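Local structure of GCN5-related N-acetyltransferase (Brucella melitensis biovar Abortus 2308, 3TCV) at residues A144-F149 against A222-E227; Q218-W223 against K237-F242; S95-F100 against M118-A123; I127-I132 against R162-E167; D56-A61 against A112-L117. The protein probably transfers an acetyl group from acetyl-CoA to an amine acceptor, possibly the N-terminal serine or alanine of a protein. All coordinates share one frame; numbering follows the deposited sequence. Where two conformers were deposited one is given.

Contact 1 (A144-F149 against A222-E227)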
# COMPACT_ATOMS: atom_id res chain seq x y z
N ALA B 144 -16.70 20.93 -4.14
CA ALA B 144 -16.07 19.59 -4.10
C ALA B 144 -14.68 19.61 -4.71
O ALA B 144 -13.73 19.07 -4.13
CB ALA B 144 -16.94 18.54 -4.81
N THR B 145 -14.54 20.28 -5.86
CA THR B 145 -13.22 20.40 -6.48
C THR B 145 -12.29 21.19 -5.55
O THR B 145 -11.14 20.82 -5.37
CB THR B 145 -13.31 21.05 -7.88
OG1 THR B 145 -13.94 20.13 -8.78
CG2 THR B 145 -11.91 21.47 -8.41
N GLU B 146 -12.78 22.28 -4.96
CA GLU B 146 -11.94 23.08 -4.06
C GLU B 146 -11.57 22.33 -2.76
O GLU B 146 -10.47 22.55 -2.24
CB GLU B 146 -12.57 24.45 -3.77
CG GLU B 146 -11.61 25.40 -3.07
CD GLU B 146 -12.23 26.77 -2.83
OE1 GLU B 146 -13.40 26.83 -2.39
OE2 GLU B 146 -11.55 27.77 -3.08
N ALA B 147 -12.45 21.45 -2.27
CA ALA B 147 -12.12 20.60 -1.11
C ALA B 147 -10.88 19.74 -1.37
O ALA B 147 -10.00 19.60 -0.51
CB ALA B 147 -13.30 19.71 -0.76
N GLN B 148 -10.83 19.18 -2.57
CA GLN B 148 -9.69 18.37 -3.02
C GLN B 148 -8.44 19.27 -3.14
O GLN B 148 -7.36 18.94 -2.60
CB GLN B 148 -10.04 17.68 -4.36
CG GLN B 148 -9.23 16.47 -4.74
CD GLN B 148 -7.73 16.69 -4.82
OE1 GLN B 148 -7.03 16.27 -3.94
NE2 GLN B 148 -7.25 17.30 -5.88
N PHE B 149 -8.63 20.40 -3.83
CA PHE B 149 -7.57 21.37 -4.09
C PHE B 149 -6.89 21.82 -2.81
O PHE B 149 -5.67 21.89 -2.75
CB PHE B 149 -8.10 22.62 -4.81
CG PHE B 149 -7.03 23.65 -5.10
CD1 PHE B 149 -6.04 23.41 -6.05
CD2 PHE B 149 -6.98 24.84 -4.38
CE1 PHE B 149 -5.04 24.35 -6.30
CE2 PHE B 149 -5.99 25.79 -4.62
CZ PHE B 149 -5.02 25.55 -5.59
N ALA B 222 -7.26 28.42 -12.31
CA ALA B 222 -7.98 28.98 -13.45
C ALA B 222 -9.44 28.53 -13.44
O ALA B 222 -10.34 29.33 -13.64
CB ALA B 222 -7.30 28.58 -14.76
N TRP B 223 -9.67 27.24 -13.16
CA TRP B 223 -11.01 26.67 -13.14
C TRP B 223 -11.87 27.20 -12.01
O TRP B 223 -13.07 27.42 -12.20
CB TRP B 223 -10.95 25.12 -13.08
CG TRP B 223 -12.32 24.52 -13.24
CD1 TRP B 223 -13.02 24.28 -14.42
CD2 TRP B 223 -13.26 24.16 -12.18
NE1 TRP B 223 -14.26 23.80 -14.16
CE2 TRP B 223 -14.46 23.69 -12.85
CE3 TRP B 223 -13.21 24.15 -10.79
CZ2 TRP B 223 -15.56 23.23 -12.15
CZ3 TRP B 223 -14.33 23.71 -10.10
CH2 TRP B 223 -15.48 23.25 -10.76
N LEU B 224 -11.26 27.41 -10.85
CA LEU B 224 -11.97 27.89 -9.67
C LEU B 224 -12.25 29.39 -9.71
O LEU B 224 -13.07 29.87 -8.95
CB LEU B 224 -11.17 27.59 -8.41
CG LEU B 224 -11.10 26.11 -8.02
CD1 LEU B 224 -10.06 25.91 -6.95
CD2 LEU B 224 -12.43 25.56 -7.52
N ALA B 225 -11.58 30.12 -10.59
CA ALA B 225 -11.76 31.56 -10.67
C ALA B 225 -13.22 31.91 -10.94
O ALA B 225 -13.89 31.24 -11.73
CB ALA B 225 -10.85 32.14 -11.75
N PRO B 226 -13.74 32.98 -10.30
CA PRO B 226 -15.13 33.36 -10.54
C PRO B 226 -15.40 33.69 -12.01
O PRO B 226 -16.49 33.42 -12.50
CB PRO B 226 -15.33 34.59 -9.62
CG PRO B 226 -13.95 35.19 -9.53
CD PRO B 226 -13.05 33.96 -9.44
N GLU B 227 -14.39 34.20 -12.73
CA GLU B 227 -14.49 34.36 -14.18
C GLU B 227 -14.96 33.11 -14.93
O GLU B 227 -15.55 33.21 -16.00
CB GLU B 227 -13.16 34.85 -14.77

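Contact 2 (Q218-W223 against K237-F242)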
# COMPACT_ATOMS: atom_id res chain seq x y z
N GLN B 218 -1.96 25.59 -11.40
CA GLN B 218 -2.38 26.64 -12.34
C GLN B 218 -3.76 26.33 -12.96
O GLN B 218 -4.59 27.21 -13.09
CB GLN B 218 -1.33 26.86 -13.45
CG GLN B 218 0.02 27.32 -12.92
CD GLN B 218 0.95 27.93 -13.96
OE1 GLN B 218 0.99 27.49 -15.12
NE2 GLN B 218 1.70 28.95 -13.55
N ALA B 219 -3.99 25.06 -13.30
CA ALA B 219 -5.23 24.65 -13.96
C ALA B 219 -6.42 24.72 -13.00
O ALA B 219 -7.52 25.11 -13.40
CB ALA B 219 -5.09 23.25 -14.56
N TYR B 220 -6.21 24.31 -11.76
CA TYR B 220 -7.26 24.40 -10.75
C TYR B 220 -7.59 25.87 -10.45
O TYR B 220 -8.76 26.22 -10.31
CB TYR B 220 -6.83 23.76 -9.45
CG TYR B 220 -7.02 22.25 -9.30
CD1 TYR B 220 -8.02 21.72 -8.47
CD2 TYR B 220 -6.16 21.34 -9.92
CE1 TYR B 220 -8.16 20.33 -8.29
CE2 TYR B 220 -6.31 19.98 -9.76
CZ TYR B 220 -7.30 19.47 -8.95
OH TYR B 220 -7.38 18.09 -8.77
N GLN B 221 -6.55 26.68 -10.29
CA GLN B 221 -6.76 28.10 -9.96
C GLN B 221 -7.56 28.76 -11.07
O GLN B 221 -8.44 29.56 -10.80
CB GLN B 221 -5.42 28.82 -9.75
CG GLN B 221 -4.86 28.65 -8.35
CD GLN B 221 -3.46 29.23 -8.18
OE1 GLN B 221 -2.67 29.27 -9.12
NE2 GLN B 221 -3.15 29.65 -6.96
N ALA B 222 -7.26 28.42 -12.31
CA ALA B 222 -7.98 28.98 -13.45
C ALA B 222 -9.44 28.53 -13.44
O ALA B 222 -10.34 29.33 -13.64
CB ALA B 222 -7.30 28.58 -14.76
N TRP B 223 -9.67 27.24 -13.16
CA TRP B 223 -11.01 26.67 -13.14
C TRP B 223 -11.87 27.20 -12.01
O TRP B 223 -13.07 27.42 -12.20
CB TRP B 223 -10.95 25.12 -13.08
CG TRP B 223 -12.32 24.52 -13.24
CD1 TRP B 223 -13.02 24.28 -14.42
CD2 TRP B 223 -13.26 24.16 -12.18
NE1 TRP B 223 -14.26 23.80 -14.16
CE2 TRP B 223 -14.46 23.69 -12.85
CE3 TRP B 223 -13.21 24.15 -10.79
CZ2 TRP B 223 -15.56 23.23 -12.15
CZ3 TRP B 223 -14.33 23.71 -10.10
CH2 TRP B 223 -15.48 23.25 -10.76
N LYS B 237 -15.55 26.54 -18.86
CA LYS B 237 -14.67 25.46 -19.32
C LYS B 237 -14.48 24.46 -18.19
O LYS B 237 -14.63 24.79 -17.01
CB LYS B 237 -13.31 26.01 -19.75
CG LYS B 237 -13.33 26.84 -21.03
CD LYS B 237 -11.93 27.17 -21.51
CE LYS B 237 -11.20 28.19 -20.63
NZ LYS B 237 -11.49 29.65 -20.88
N THR B 238 -14.18 23.22 -18.57
CA THR B 238 -14.03 22.15 -17.58
C THR B 238 -12.59 22.09 -17.05
O THR B 238 -11.66 22.64 -17.66
CB THR B 238 -14.35 20.78 -18.19
OG1 THR B 238 -13.36 20.47 -19.16
CG2 THR B 238 -15.72 20.73 -18.84
N LEU B 239 -12.40 21.41 -15.94
CA LEU B 239 -11.08 21.24 -15.33
C LEU B 239 -10.13 20.49 -16.27
O LEU B 239 -8.99 20.90 -16.42
CB LEU B 239 -11.17 20.55 -13.94
CG LEU B 239 -9.86 20.41 -13.15
CD1 LEU B 239 -9.09 21.73 -13.01
CD2 LEU B 239 -10.04 19.78 -11.77
N GLN B 240 -10.61 19.46 -16.95
CA GLN B 240 -9.80 18.77 -17.95
C GLN B 240 -9.39 19.70 -19.10
O GLN B 240 -8.27 19.62 -19.61
CB GLN B 240 -10.52 17.53 -18.51
CG GLN B 240 -9.74 16.74 -19.55
CD GLN B 240 -8.55 15.98 -19.00
OE1 GLN B 240 -8.72 15.09 -18.17
NE2 GLN B 240 -7.35 16.34 -19.43
N GLU B 241 -10.30 20.58 -19.50
CA GLU B 241 -9.99 21.56 -20.54
C GLU B 241 -8.85 22.49 -20.12
O GLU B 241 -7.92 22.70 -20.88
CB GLU B 241 -11.24 22.33 -20.96
CG GLU B 241 -12.15 21.50 -21.84
CD GLU B 241 -13.56 22.06 -22.02
OE1 GLU B 241 -13.95 23.01 -21.32
OE2 GLU B 241 -14.29 21.52 -22.87
N PHE B 242 -8.89 23.01 -18.90
CA PHE B 242 -7.80 23.87 -18.41
C PHE B 242 -6.47 23.11 -18.31
O PHE B 242 -5.41 23.63 -18.64
CB PHE B 242 -8.16 24.49 -17.07
CG PHE B 242 -9.03 25.72 -17.18
CD1 PHE B 242 -8.51 26.91 -17.72
CD2 PHE B 242 -10.35 25.72 -16.75
CE1 PHE B 242 -9.30 28.06 -17.84
CE2 PHE B 242 -11.14 26.86 -16.88
CZ PHE B 242 -10.60 28.03 -17.39

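Contact 3 (S95-F100 against M118-A123)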
# COMPACT_ATOMS: atom_id res chain seq x y z
N SER B 95 -9.46 10.44 15.61
CA SER B 95 -8.45 9.73 14.81
C SER B 95 -7.32 10.65 14.32
O SER B 95 -7.57 11.78 13.89
CB SER B 95 -9.13 9.11 13.58
OG SER B 95 -8.24 8.32 12.82
N ASP B 96 -6.08 10.16 14.35
CA ASP B 96 -4.97 10.93 13.75
C ASP B 96 -4.62 10.42 12.35
O ASP B 96 -3.99 11.12 11.57
CB ASP B 96 -3.73 10.93 14.65
CG ASP B 96 -3.92 11.75 15.93
OD1 ASP B 96 -3.09 11.56 16.84
OD2 ASP B 96 -4.85 12.58 16.03
N ASP B 97 -4.99 9.18 12.06
CA ASP B 97 -4.85 8.63 10.72
C ASP B 97 -5.92 7.56 10.54
O ASP B 97 -5.80 6.48 11.12
CB ASP B 97 -3.45 8.03 10.55
CG ASP B 97 -3.15 7.64 9.10
OD1 ASP B 97 -4.12 7.47 8.32
OD2 ASP B 97 -1.95 7.46 8.78
N PRO B 98 -6.97 7.84 9.75
CA PRO B 98 -7.15 9.05 8.96
C PRO B 98 -7.37 10.29 9.81
O PRO B 98 -7.97 10.20 10.88
CB PRO B 98 -8.43 8.76 8.16
CG PRO B 98 -8.62 7.28 8.23
CD PRO B 98 -8.09 6.90 9.57
N LEU B 99 -6.93 11.43 9.29
CA LEU B 99 -7.16 12.73 9.90
C LEU B 99 -8.34 13.37 9.18
O LEU B 99 -8.22 13.84 8.04
CB LEU B 99 -5.92 13.61 9.78
CG LEU B 99 -5.92 14.94 10.56
CD1 LEU B 99 -5.99 14.71 12.07
CD2 LEU B 99 -4.67 15.75 10.22
N PHE B 100 -9.47 13.43 9.87
CA PHE B 100 -10.72 13.86 9.28
C PHE B 100 -10.97 15.33 9.35
O PHE B 100 -10.66 15.99 10.36
CB PHE B 100 -11.92 13.12 9.91
CG PHE B 100 -12.10 11.72 9.41
CD1 PHE B 100 -12.92 11.47 8.31
CD2 PHE B 100 -11.49 10.66 10.04
CE1 PHE B 100 -13.11 10.18 7.85
CE2 PHE B 100 -11.67 9.36 9.58
CZ PHE B 100 -12.49 9.12 8.49
N MET B 118 -4.76 10.55 4.98
CA MET B 118 -4.60 9.22 5.57
C MET B 118 -3.42 8.48 4.99
O MET B 118 -2.83 8.92 4.02
CB MET B 118 -5.89 8.40 5.38
CG MET B 118 -6.29 8.15 3.93
SD MET B 118 -7.95 7.41 3.83
CE MET B 118 -7.49 5.71 4.15
N ARG B 119 -3.11 7.34 5.57
CA ARG B 119 -1.93 6.56 5.21
C ARG B 119 -0.73 7.50 5.13
O ARG B 119 0.02 7.53 4.14
CB ARG B 119 -2.19 5.76 3.94
CG ARG B 119 -3.32 4.74 4.18
CD ARG B 119 -3.67 3.89 2.98
NE ARG B 119 -2.46 3.33 2.44
CZ ARG B 119 -1.76 3.86 1.44
NH1 ARG B 119 -2.19 4.94 0.81
NH2 ARG B 119 -0.61 3.29 1.08
N ILE B 120 -0.57 8.23 6.22
CA ILE B 120 0.39 9.31 6.34
C ILE B 120 1.81 8.71 6.52
O ILE B 120 2.04 7.87 7.41
CB ILE B 120 0.01 10.25 7.51
CG1 ILE B 120 -1.42 10.82 7.34
CG2 ILE B 120 1.02 11.39 7.62
CD1 ILE B 120 -2.03 11.37 8.63
N ASP B 121 2.73 9.09 5.62
CA ASP B 121 4.11 8.60 5.66
C ASP B 121 5.05 9.79 5.57
O ASP B 121 5.56 10.11 4.50
CB ASP B 121 4.39 7.65 4.50
CG ASP B 121 5.82 7.09 4.53
OD1 ASP B 121 6.60 7.47 5.44
OD2 ASP B 121 6.16 6.29 3.64
N PRO B 122 5.29 10.45 6.71
CA PRO B 122 6.20 11.60 6.74
C PRO B 122 7.63 11.27 6.32
O PRO B 122 8.27 12.08 5.67
CB PRO B 122 6.16 12.03 8.21
CG PRO B 122 4.85 11.55 8.70
CD PRO B 122 4.64 10.23 8.03
N ALA B 123 8.11 10.07 6.64
CA ALA B 123 9.48 9.67 6.32
C ALA B 123 9.78 9.78 4.84
O ALA B 123 10.82 10.26 4.45
CB ALA B 123 9.77 8.25 6.81

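Contact 4 (I127-I132 against R162-E167)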
# COMPACT_ATOMS: atom_id res chain seq x y z
N ILE B 127 1.30 10.60 1.10
CA ILE B 127 0.06 10.73 1.81
C ILE B 127 -1.10 10.52 0.85
O ILE B 127 -0.91 10.61 -0.36
CB ILE B 127 -0.01 12.13 2.46
CG1 ILE B 127 -1.09 12.19 3.52
CG2 ILE B 127 -0.16 13.22 1.41
CD1 ILE B 127 -0.88 13.39 4.45
N GLU B 128 -2.26 10.19 1.40
CA GLU B 128 -3.48 9.92 0.61
C GLU B 128 -4.62 10.85 1.00
O GLU B 128 -4.80 11.18 2.18
CB GLU B 128 -3.90 8.44 0.75
CG GLU B 128 -5.27 8.08 0.15
CD GLU B 128 -5.77 6.67 0.47
OE1 GLU B 128 -4.97 5.74 0.65
OE2 GLU B 128 -7.00 6.51 0.54
N ILE B 129 -5.38 11.29 -0.00
CA ILE B 129 -6.71 11.87 0.25
C ILE B 129 -7.72 10.74 0.13
O ILE B 129 -7.83 10.14 -0.91
CB ILE B 129 -7.08 13.05 -0.70
CG1 ILE B 129 -8.51 13.51 -0.37
CG2 ILE B 129 -6.90 12.70 -2.20
CD1 ILE B 129 -8.95 14.80 -1.02
N GLY B 130 -8.43 10.43 1.20
CA GLY B 130 -9.43 9.37 1.16
C GLY B 130 -10.56 9.62 2.16
O GLY B 130 -10.74 10.75 2.64
N SER B 131 -11.30 8.56 2.43
CA SER B 131 -12.46 8.64 3.31
C SER B 131 -13.41 9.75 2.82
O SER B 131 -13.98 10.46 3.63
CB SER B 131 -12.02 8.93 4.75
OG SER B 131 -11.00 8.04 5.21
N ILE B 132 -13.54 9.92 1.52
CA ILE B 132 -14.31 11.04 0.96
C ILE B 132 -15.81 10.76 0.93
O ILE B 132 -16.25 9.76 0.36
CB ILE B 132 -13.85 11.36 -0.49
CG1 ILE B 132 -12.39 11.84 -0.49
CG2 ILE B 132 -14.79 12.39 -1.15
CD1 ILE B 132 -11.80 11.98 -1.89
N ARG B 162 6.09 14.38 -1.54
CA ARG B 162 6.60 13.97 -2.85
C ARG B 162 5.53 13.27 -3.69
O ARG B 162 5.66 13.16 -4.89
CB ARG B 162 7.72 12.92 -2.69
CG ARG B 162 8.91 13.30 -1.87
CD ARG B 162 10.00 12.24 -2.03
NE ARG B 162 10.56 12.27 -3.38
CZ ARG B 162 10.86 11.19 -4.11
NH1 ARG B 162 10.64 9.95 -3.67
NH2 ARG B 162 11.35 11.36 -5.32
N ARG B 163 4.53 12.69 -3.02
CA ARG B 163 3.57 11.77 -3.65
C ARG B 163 2.24 11.86 -2.92
O ARG B 163 2.17 11.73 -1.66
CB ARG B 163 4.14 10.33 -3.59
CG ARG B 163 3.19 9.20 -3.99
CD ARG B 163 3.79 7.81 -3.76
NE ARG B 163 2.75 6.79 -3.97
CZ ARG B 163 2.28 6.41 -5.15
NH1 ARG B 163 2.85 6.81 -6.27
NH2 ARG B 163 1.29 5.54 -5.23
N TYR B 164 1.18 12.10 -3.69
CA TYR B 164 -0.18 12.32 -3.17
C TYR B 164 -1.10 11.31 -3.86
O TYR B 164 -1.16 11.24 -5.09
CB TYR B 164 -0.57 13.75 -3.50
CG TYR B 164 -1.92 14.24 -3.05
CD1 TYR B 164 -2.31 14.16 -1.72
CD2 TYR B 164 -2.80 14.82 -3.95
CE1 TYR B 164 -3.54 14.67 -1.33
CE2 TYR B 164 -4.03 15.33 -3.57
CZ TYR B 164 -4.39 15.24 -2.24
OH TYR B 164 -5.61 15.75 -1.84
N GLU B 165 -1.73 10.45 -3.06
CA GLU B 165 -2.40 9.28 -3.59
C GLU B 165 -3.91 9.36 -3.56
O GLU B 165 -4.50 9.97 -2.64
CB GLU B 165 -2.00 8.03 -2.79
CG GLU B 165 -0.53 7.67 -2.80
CD GLU B 165 -0.15 6.61 -1.80
OE1 GLU B 165 0.75 5.83 -2.15
OE2 GLU B 165 -0.70 6.57 -0.66
N TRP B 166 -4.52 8.66 -4.52
CA TRP B 166 -5.95 8.38 -4.58
C TRP B 166 -6.12 6.90 -4.81
O TRP B 166 -5.45 6.32 -5.65
CB TRP B 166 -6.56 9.16 -5.73
CG TRP B 166 -8.05 9.05 -5.91
CD1 TRP B 166 -8.79 7.98 -6.39
CD2 TRP B 166 -9.02 10.14 -5.73
NE1 TRP B 166 -10.14 8.31 -6.46
CE2 TRP B 166 -10.33 9.58 -6.05
CE3 TRP B 166 -8.95 11.45 -5.26
CZ2 TRP B 166 -11.50 10.35 -5.95
CZ3 TRP B 166 -10.13 12.19 -5.17
CH2 TRP B 166 -11.37 11.66 -5.51
N GLU B 167 -6.98 6.24 -4.03
CA GLU B 167 -7.31 4.83 -4.28
C GLU B 167 -8.81 4.67 -4.13
O GLU B 167 -9.46 5.35 -3.29
CB GLU B 167 -6.56 3.86 -3.34
CG GLU B 167 -6.54 4.28 -1.88
CD GLU B 167 -6.43 3.14 -0.87
OE1 GLU B 167 -5.94 3.43 0.26
OE2 GLU B 167 -6.84 1.99 -1.16
O HOH W 1 -8.32 7.67 -1.82

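Contact 5 (D56-A61 against A112-L117)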
# COMPACT_ATOMS: atom_id res chain seq x y z
N ASP B 56 -24.39 17.08 14.06
CA ASP B 56 -25.76 17.17 13.59
C ASP B 56 -25.86 17.40 12.09
O ASP B 56 -26.62 16.70 11.40
CB ASP B 56 -26.53 18.24 14.35
CG ASP B 56 -26.71 17.89 15.83
OD1 ASP B 56 -26.43 16.73 16.24
OD2 ASP B 56 -27.14 18.78 16.59
N GLU B 57 -25.09 18.36 11.58
CA GLU B 57 -25.15 18.68 10.17
C GLU B 57 -24.51 17.58 9.33
O GLU B 57 -24.97 17.32 8.23
CB GLU B 57 -24.52 20.06 9.87
CG GLU B 57 -25.32 21.22 10.45
CD GLU B 57 -24.72 22.59 10.18
OE1 GLU B 57 -23.72 22.71 9.43
OE2 GLU B 57 -25.25 23.58 10.73
N LEU B 58 -23.48 16.91 9.84
CA LEU B 58 -22.87 15.81 9.06
C LEU B 58 -23.82 14.61 9.06
O LEU B 58 -23.92 13.90 8.07
CB LEU B 58 -21.50 15.41 9.60
CG LEU B 58 -20.78 14.30 8.82
CD1 LEU B 58 -20.60 14.71 7.36
CD2 LEU B 58 -19.46 13.97 9.50
N PHE B 59 -24.52 14.40 10.17
CA PHE B 59 -25.55 13.36 10.19
C PHE B 59 -26.57 13.65 9.10
O PHE B 59 -26.96 12.76 8.36
CB PHE B 59 -26.27 13.25 11.54
CG PHE B 59 -27.50 12.39 11.46
CD1 PHE B 59 -27.40 11.02 11.30
CD2 PHE B 59 -28.77 12.96 11.49
CE1 PHE B 59 -28.54 10.24 11.17
CE2 PHE B 59 -29.92 12.19 11.38
CZ PHE B 59 -29.81 10.82 11.22
N ALA B 60 -27.02 14.90 9.01
CA ALA B 60 -27.99 15.30 8.00
C ALA B 60 -27.49 14.98 6.60
O ALA B 60 -28.18 14.35 5.79
CB ALA B 60 -28.27 16.80 8.12
N ALA B 61 -26.28 15.45 6.31
CA ALA B 61 -25.65 15.19 5.00
C ALA B 61 -25.54 13.70 4.69
O ALA B 61 -25.68 13.28 3.53
CB ALA B 61 -24.29 15.87 4.93
N ALA B 112 -21.31 19.72 4.54
CA ALA B 112 -21.81 19.05 3.34
C ALA B 112 -21.22 17.66 3.15
O ALA B 112 -21.70 16.89 2.34
CB ALA B 112 -21.52 19.91 2.12
N GLY B 113 -20.18 17.35 3.90
CA GLY B 113 -19.51 16.07 3.78
C GLY B 113 -18.29 16.00 4.65
O GLY B 113 -18.11 16.82 5.57
N ARG B 114 -17.42 15.06 4.34
CA ARG B 114 -16.19 14.90 5.11
C ARG B 114 -15.13 14.23 4.23
O ARG B 114 -15.47 13.64 3.21
CB ARG B 114 -16.45 14.13 6.42
CG ARG B 114 -17.35 12.91 6.32
CD ARG B 114 -16.69 11.65 5.77
NE ARG B 114 -17.54 10.47 5.92
CZ ARG B 114 -17.20 9.22 5.62
NH1 ARG B 114 -16.01 8.95 5.11
NH2 ARG B 114 -18.03 8.22 5.86
N GLN B 115 -13.87 14.37 4.63
CA GLN B 115 -12.74 13.77 3.91
C GLN B 115 -11.55 13.69 4.85
O GLN B 115 -11.57 14.30 5.91
CB GLN B 115 -12.39 14.61 2.66
CG GLN B 115 -11.97 16.05 2.95
CD GLN B 115 -11.79 16.90 1.70
OE1 GLN B 115 -12.62 16.87 0.80
NE2 GLN B 115 -10.71 17.69 1.65
N ALA B 116 -10.50 12.98 4.45
CA ALA B 116 -9.35 12.80 5.33
C ALA B 116 -8.05 12.71 4.59
O ALA B 116 -8.00 12.28 3.42
CB ALA B 116 -9.56 11.54 6.19
N LEU B 117 -6.99 13.15 5.26
CA LEU B 117 -5.61 12.82 4.92
C LEU B 117 -5.29 11.55 5.68
O LEU B 117 -5.57 11.45 6.89
CB LEU B 117 -4.66 13.96 5.30
CG LEU B 117 -4.83 15.25 4.48
CD1 LEU B 117 -4.01 16.38 5.09
CD2 LEU B 117 -4.47 15.03 3.00

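Contact 1 (A144-F149 against A222-E227)
Helix 142-158 and the C-terminal end of helix 213-224 come together at Glu-146 and Leu-224, whose CA atoms are 7.4 Å apart. This is helix-to-helix packing on one side of the GNAT fold, and it is apolar where the two segments meet. No hydrogen bond crosses it. Leu-224 is the central side chain and its two methyl groups divide the work. Leu-224 CD2 lies 3.9 Å from Glu-146 CB. Leu-224 CD1 reaches Phe-149 CD2 at 4.2 Å, an oblique approach to the ring. Phe-149 holds its ring out to the leucine with CG anti to the backbone N (chi1 -180°). The polar ends of the other side chains turn to partners elsewhere. Both carboxylate oxygens of Glu-146 accept from backbone nitrogens, those of Arg-42 and Tyr-43. Trp-223 NE1 bonds Gln-235, and the indole also has a cation-pi contact with Arg-181. The same arginine bonds Thr-145 OG1. Thr-145 presents its CB and methyl to the six-membered part of the indole. Thr-145 CG2 is anti to the backbone N (chi1 of OG1 -70°) and sits 3.7 Å from Trp-223 CZ3. The nearest pair of all is Thr-145 CB and Trp-223 CZ3, at 3.6 Å.

Contact 2 (Q218-W223 against K237-F242)
A capping box starts the C-terminal helix 239-245, which packs against helix 213-224 through Leu-239 and Phe-242. In the box, Glu-241 N donates to Thr-238 OG1 at 3.1 Å. In return Thr-238 N donates to Glu-241 OE1 at 2.8 Å, from above the carboxylate plane. Leu-239 spreads between two rings. Leu-239 CD2 stands over one face of Tyr-220, 4.1 Å from the ring centroid. Its CB lies over a face of the five-membered ring of Trp-223, also a CH-pi contact. Phe-242 offers a face to Ala-222, whose CB is 3.6 Å from Phe-242 CD1. Phe-242 CD2 in turn meets the edge of the indole. The backbones come closest at Ala-219 and Phe-242, CA to CA 5.2 Å. Beyond the pair, Tyr-220 and Trp-223 both touch Thr-145 on helix 142-158, and Tyr-220 OH bonds the carbonyl of Phe-182 at the end of helix 173-182. Helix 213-224 thus lies between the terminal helix and helix 142-158.

Contact 3 (S95-F100 against M118-A123)
Asp-97 turns its carboxylate on two successive backbone nitrogens of the facing strand. CG is anti to the backbone N (chi1 -171°), and this sends the group across to Arg-119 and Ile-120. Arg-119 N donates to Asp-97 OD1 at 2.9 Å, on the syn lone pair; this bond is bent, at 136°. Ile-120 N donates to Asp-97 OD2 at 3.0 Å and is much straighter, 168°. It too comes on the syn side, but tilted out of the carboxylate plane. The two bonds fix the rotation of the carboxylate. They also hold the corner at Arg-119, where the strand changes direction. Arg-119 makes salt bridges with Glu-128 and Glu-165 through its NH1. Ile-120 lies alongside the Asp-97 carboxylate, with Ile-120 CB 3.6 Å from Asp-97 OD2. Ile-120 CD1 reaches back to Asp-96 O at 3.5 Å. Pro-98 follows a cis peptide bond and meets Met-118 at an oblique angle, CB to CB 3.8 Å. Ser-95 OG donates to Pro-98 O at 2.7 Å and closes the turn that leads from helix 82-94 into strand 99-105. The contact lies at the surface, at the open end of the beta hairpin of strands 99-105 and 110-121. Next to it runs strand 126-134, where Pro-98 and Met-118 both touch Ser-131.

Contact 4 (I127-I132 against R162-E167)
Ile-127 opens the pairing with strand 163-169. Ile-127 N donates to Arg-163 O at 3.1 Å, and Ile-127 O accepts from Glu-165 N at 2.8 Å. Its CG2 touches the edge of the Tyr-164 ring. Glu-128 is next and points to the other face of the sheet, beside Glu-165 and Glu-167. Glu-128 OE1 lies 2.5 Å from Glu-167 OE1, the two carboxylate planes turned 69° from each other. Glu-128 and Glu-165 also meet Arg-119, and Arg-201 pairs with Glu-167. Ile-129 N donates to Glu-165 O at 3.1 Å, and Ile-129 is back on the side of the sheet that carries Tyr-164. Its CB and CG2 pack against Tyr-164 OH, which is bonded to Gln-148 on the covering helix. These are parallel strands joined through helix 142-158, a beta-alpha-beta unit. They are inclined at 36°, consistent with the splayed central strands of GNAT enzymes, between which acetyl-CoA usually binds. From Gly-130 on, no direct backbone bond joins the segments. A water accepts from Glu-167 N at 3.0 Å and lies within hydrogen-bonding distance of Ile-129 O and Glu-128 OE2. Past the corner at Ser-131, Ile-132 CD1 reaches across to Trp-166 CH2 at 3.7 Å. Within the second strand, Arg-163 NE and NH2 both grip Glu-165 OE1 in a salt bridge, while Arg-163 NH1 bonds Arg-191 O of the second subunit.

Contact 5 (D56-A61 against A112-L117)
Leu-58 and Ala-61 lay methyl groups over the flat faces of two consecutive peptide groups, those that follow Ala-112 and Gly-113. Leu-58 CD1 stands above the carbonyl of Gly-113, 3.7 Å from its O and 3.8 Å from its C. Ala-61 CB stands in the same way over the carbonyl of Ala-112, 3.8 Å from the oxygen. Neither methyl comes in at the edge of its peptide. Leu-58 reaches the strand because CG is anti to the backbone N (chi1 -178°). The backbones are nearest at Ala-61 and Ala-112, whose CA atoms are 5.7 Å apart. Ala-112 and Gly-113 both face Val-103 and form a classic beta bulge in strand 110-121. Helix 51-61 crosses the strand almost at a right angle, 99° between the two segments. It is one of the early helices of the GNAT domain, and Leu-58 also touches Phe-85 of helix 82-94. Beyond the bulge, Arg-114 folds its chain at chi2 (79°). Its guanidinium pairs with Glu-76 and with the carbonyl of Ser-131. Only its aliphatic part meets Leu-58, the two side chains roughly perpendicular. Arg-114 CG lies 3.9 Å from Leu-58 CD1 and 4.0 Å from Leu-58 CD2.

In the fold
Contact 4 lies nearest the centre of the chain and pairs two sheet strands by backbone bonds, with a cluster of acids on one face. Contacts 1 and 5 are also buried, but no hydrogen bond joins their segments: side chain packs on side chain in contact 1, methyls on peptide groups in contact 5. Contact 2 is partly buried and rests on CH-pi contacts. Contact 3 is at the surface and depends on a carboxylate holding backbone nitrogens. Contacts 1 and 2 share helix 213-224. Contacts 3 and 5 share strand 110-121, which runs beside strand 126-134 of contact 4. Contacts 1 and 4 touch through the helix of the beta-alpha-beta unit, and Ala-147 O bonds Gln-115 of contact 5. Contacts 1 and 3 lie on opposite sides of the chain's centre.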